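PDB 4EHU: 2-hydroxyisocaproyl-CoA dehydratase activator from Clostridium difficile, which uses ATP hydrolysis to drive transfer of one electron to (R)-2-hydroxyisocaproyl-CoA dehydratase, activating that enzyme in the reductive branch of L-leucine fermentation. Local coordinates for residues 211-216 and 235-240. Sequence-based numbering, arbitrary orientation. Where two conformers were deposited one is given.
Sequences VMVGGV and IVPDIP. With ANP (phosphoaminophosphonic acid-adenylate ester), chain D.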
loop_
_atom_site.group_PDB
_atom_site.type_symbol
_atom_site.label_atom_id
_atom_site.label_comp_id
_atom_site.label_asym_id
_atom_site.label_seq_id
_atom_site.Cartn_x
_atom_site.Cartn_y
_atom_site.Cartn_z
ATOM N N VAL A 211 5.440 -13.713 -21.570
ATOM C CA VAL A 211 5.686 -14.775 -20.619
ATOM C C VAL A 211 5.555 -14.248 -19.208
ATOM O O VAL A 211 6.096 -13.196 -18.890
ATOM C CB VAL A 211 7.106 -15.353 -20.796
ATOM C CG1 VAL A 211 7.413 -16.384 -19.693
ATOM C CG2 VAL A 211 7.254 -15.968 -22.216
ATOM N N MET A 212 4.833 -14.967 -18.356
ATOM C CA MET A 212 4.783 -14.609 -16.940
ATOM C C MET A 212 5.651 -15.550 -16.104
ATOM O O MET A 212 5.641 -16.767 -16.286
ATOM C CB MET A 212 3.358 -14.608 -16.383
ATOM C CG MET A 212 3.292 -14.013 -14.969
ATOM S SD MET A 212 1.648 -13.966 -14.239
ATOM C CE MET A 212 0.827 -13.106 -15.579
ATOM N N VAL A 213 6.398 -14.951 -15.184
ATOM C CA VAL A 213 7.254 -15.671 -14.263
ATOM C C VAL A 213 7.084 -15.091 -12.851
ATOM O O VAL A 213 6.297 -14.151 -12.636
ATOM C CB VAL A 213 8.739 -15.538 -14.686
ATOM C CG1 VAL A 213 8.890 -16.063 -16.105
ATOM C CG2 VAL A 213 9.207 -14.075 -14.582
ATOM N N GLY A 214 7.813 -15.667 -11.896
ATOM C CA GLY A 214 7.634 -15.309 -10.500
ATOM C C GLY A 214 6.676 -16.273 -9.830
ATOM O O GLY A 214 5.942 -17.033 -10.502
ATOM N N GLY A 215 6.659 -16.223 -8.501
ATOM C CA GLY A 215 5.845 -17.145 -7.725
ATOM C C GLY A 215 4.356 -16.903 -7.976
ATOM O O GLY A 215 3.569 -17.850 -7.939
ATOM N N VAL A 216 3.979 -15.652 -8.244
ATOM C CA VAL A 216 2.574 -15.323 -8.471
ATOM C C VAL A 216 2.081 -15.937 -9.773
ATOM O O VAL A 216 0.879 -16.180 -9.934
ATOM C CB VAL A 216 2.348 -13.801 -8.448
ATOM C CG1 VAL A 216 0.901 -13.435 -8.816
ATOM C CG2 VAL A 216 2.689 -13.274 -7.067
ATOM N N ILE A 235 2.188 -17.076 -21.934
ATOM C CA ILE A 235 2.834 -18.358 -21.757
ATOM C C ILE A 235 3.431 -18.383 -20.365
ATOM O O ILE A 235 4.018 -17.394 -19.921
ATOM C CB ILE A 235 3.950 -18.567 -22.796
ATOM C CG1 ILE A 235 3.357 -18.564 -24.208
ATOM C CG2 ILE A 235 4.701 -19.874 -22.522
ATOM C CD1 ILE A 235 4.415 -18.516 -25.313
ATOM N N VAL A 236 3.257 -19.490 -19.660
ATOM C CA VAL A 236 3.857 -19.665 -18.353
ATOM C C VAL A 236 4.761 -20.912 -18.414
ATOM O O VAL A 236 4.318 -21.985 -18.815
ATOM C CB VAL A 236 2.793 -19.846 -17.245
ATOM C CG1 VAL A 236 3.458 -19.950 -15.870
ATOM C CG2 VAL A 236 1.797 -18.676 -17.240
ATOM N N PRO A 237 6.033 -20.776 -18.032
ATOM C CA PRO A 237 6.919 -21.951 -18.002
ATOM C C PRO A 237 6.411 -22.977 -17.011
ATOM O O PRO A 237 5.550 -22.654 -16.198
ATOM C CB PRO A 237 8.256 -21.385 -17.501
ATOM C CG PRO A 237 8.137 -19.889 -17.622
ATOM C CD PRO A 237 6.686 -19.557 -17.521
ATOM N N ASP A 238 6.916 -24.214 -17.089
ATOM C CA ASP A 238 6.549 -25.211 -16.111
ATOM C C ASP A 238 7.023 -24.800 -14.724
ATOM O O ASP A 238 6.436 -25.201 -13.723
ATOM C CB ASP A 238 7.144 -26.578 -16.492
ATOM C CG ASP A 238 6.532 -27.140 -17.770
ATOM O OD1 ASP A 238 5.348 -26.842 -18.046
ATOM O OD2 ASP A 238 7.231 -27.875 -18.498
ATOM N N ILE A 239 8.086 -23.999 -14.676
ATOM C CA ILE A 239 8.737 -23.626 -13.409
ATOM C C ILE A 239 8.864 -22.107 -13.250
ATOM O O ILE A 239 9.959 -21.575 -13.109
ATOM C CB ILE A 239 10.156 -24.239 -13.316
ATOM C CG1 ILE A 239 10.948 -23.962 -14.603
ATOM C CG2 ILE A 239 10.067 -25.749 -13.094
ATOM C CD1 ILE A 239 12.478 -24.231 -14.478
ATOM N N PRO A 240 7.733 -21.392 -13.262
ATOM C CA PRO A 240 7.798 -19.924 -13.348
ATOM C C PRO A 240 8.536 -19.245 -12.203
ATOM O O PRO A 240 9.163 -18.215 -12.413
ATOM C CB PRO A 240 6.318 -19.500 -13.308
ATOM C CG PRO A 240 5.632 -20.664 -12.619
ATOM C CD PRO A 240 6.348 -21.885 -13.107
HETATM P PG ANP D . 10.744 -10.121 -5.404
HETATM O O1G ANP D . 11.956 -9.587 -4.650
HETATM O O2G ANP D . 11.154 -10.612 -6.770
HETATM O O3G ANP D . 9.620 -9.163 -5.446
HETATM P PB ANP D . 10.500 -13.060 -4.704
HETATM O O1B ANP D . 10.944 -13.735 -3.433
HETATM O O2B ANP D . 11.354 -13.318 -5.946
HETATM N N3B ANP D . 10.234 -11.385 -4.361
HETATM P PA ANP D . 8.632 -14.977 -5.835
HETATM O O1A ANP D . 9.397 -16.096 -5.221
HETATM O O2A ANP D . 8.732 -14.673 -7.314
HETATM O O3A ANP D . 9.005 -13.602 -5.061
HETATM O "O5'" ANP D . 7.065 -15.057 -5.488
HETATM C "C5'" ANP D . 6.623 -15.012 -4.127
HETATM C "C4'" ANP D . 5.120 -15.266 -4.092
HETATM O "O4'" ANP D . 4.548 -16.146 -5.050
HETATM C "C3'" ANP D . 4.232 -15.082 -2.875
HETATM O "O3'" ANP D . 4.138 -13.698 -2.510
HETATM C "C2'" ANP D . 2.915 -15.722 -3.329
HETATM O "O2'" ANP D . 1.884 -14.748 -3.571
HETATM C "C1'" ANP D . 3.217 -16.464 -4.630
HETATM N N9 ANP D . 3.190 -17.932 -4.495
HETATM C C8 ANP D . 4.121 -18.710 -3.906
HETATM N N7 ANP D . 3.792 -20.021 -4.019
HETATM C C5 ANP D . 2.624 -20.067 -4.707
HETATM C C6 ANP D . 1.727 -21.121 -5.186
HETATM N N6 ANP D . 2.022 -22.416 -4.917
HETATM N N1 ANP D . 0.620 -20.748 -5.879
HETATM C C2 ANP D . 0.329 -19.467 -6.147
HETATM N N3 ANP D . 1.101 -18.451 -5.730
HETATM C C4 ANP D . 2.238 -18.694 -5.030
#
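Met212 N donates a hydrogen bond to Ile235 O (3.0 Å). The CA of Val211 touches the same oxygen. Val211 and Ile235 form a parallel bridge between strands 210-213 and 234-235. Beyond it residues 236-239 bulge away, and Pro237 lays its ring against the strand. Its CD lies 3.2 Å from Met212 O, a buried oxygen with no hydrogen-bond partner; the proline has no N-H to offer it. The ring also meets two valines. Val211 CG1, set anti to its own N (chi1 174°), lies 3.9 Å from Pro237 CD, and Val213 CG1 lies 4.2 Å from Pro237 CG. Helix 79-90 covers this valine and proline face, while the Met212 side chain leads away and packs on Val223 and Met226 of helix 220-230. The two segments meet again where Gly214 N bonds Pro240 O (2.9 Å), approaching from well above the carbonyl plane. Thr243 OG1 adds a weak bond to that oxygen. One residue on, Gly215 N donates to O2A of the nucleotide analogue (2.8 Å). In this actin-like ATPase fold, the Gly214-Pro240 bond thus holds the backbone just before Gly215, consistent with setting its N-H for the alpha-phosphate, with ATP-binding Gln241 following Pro240.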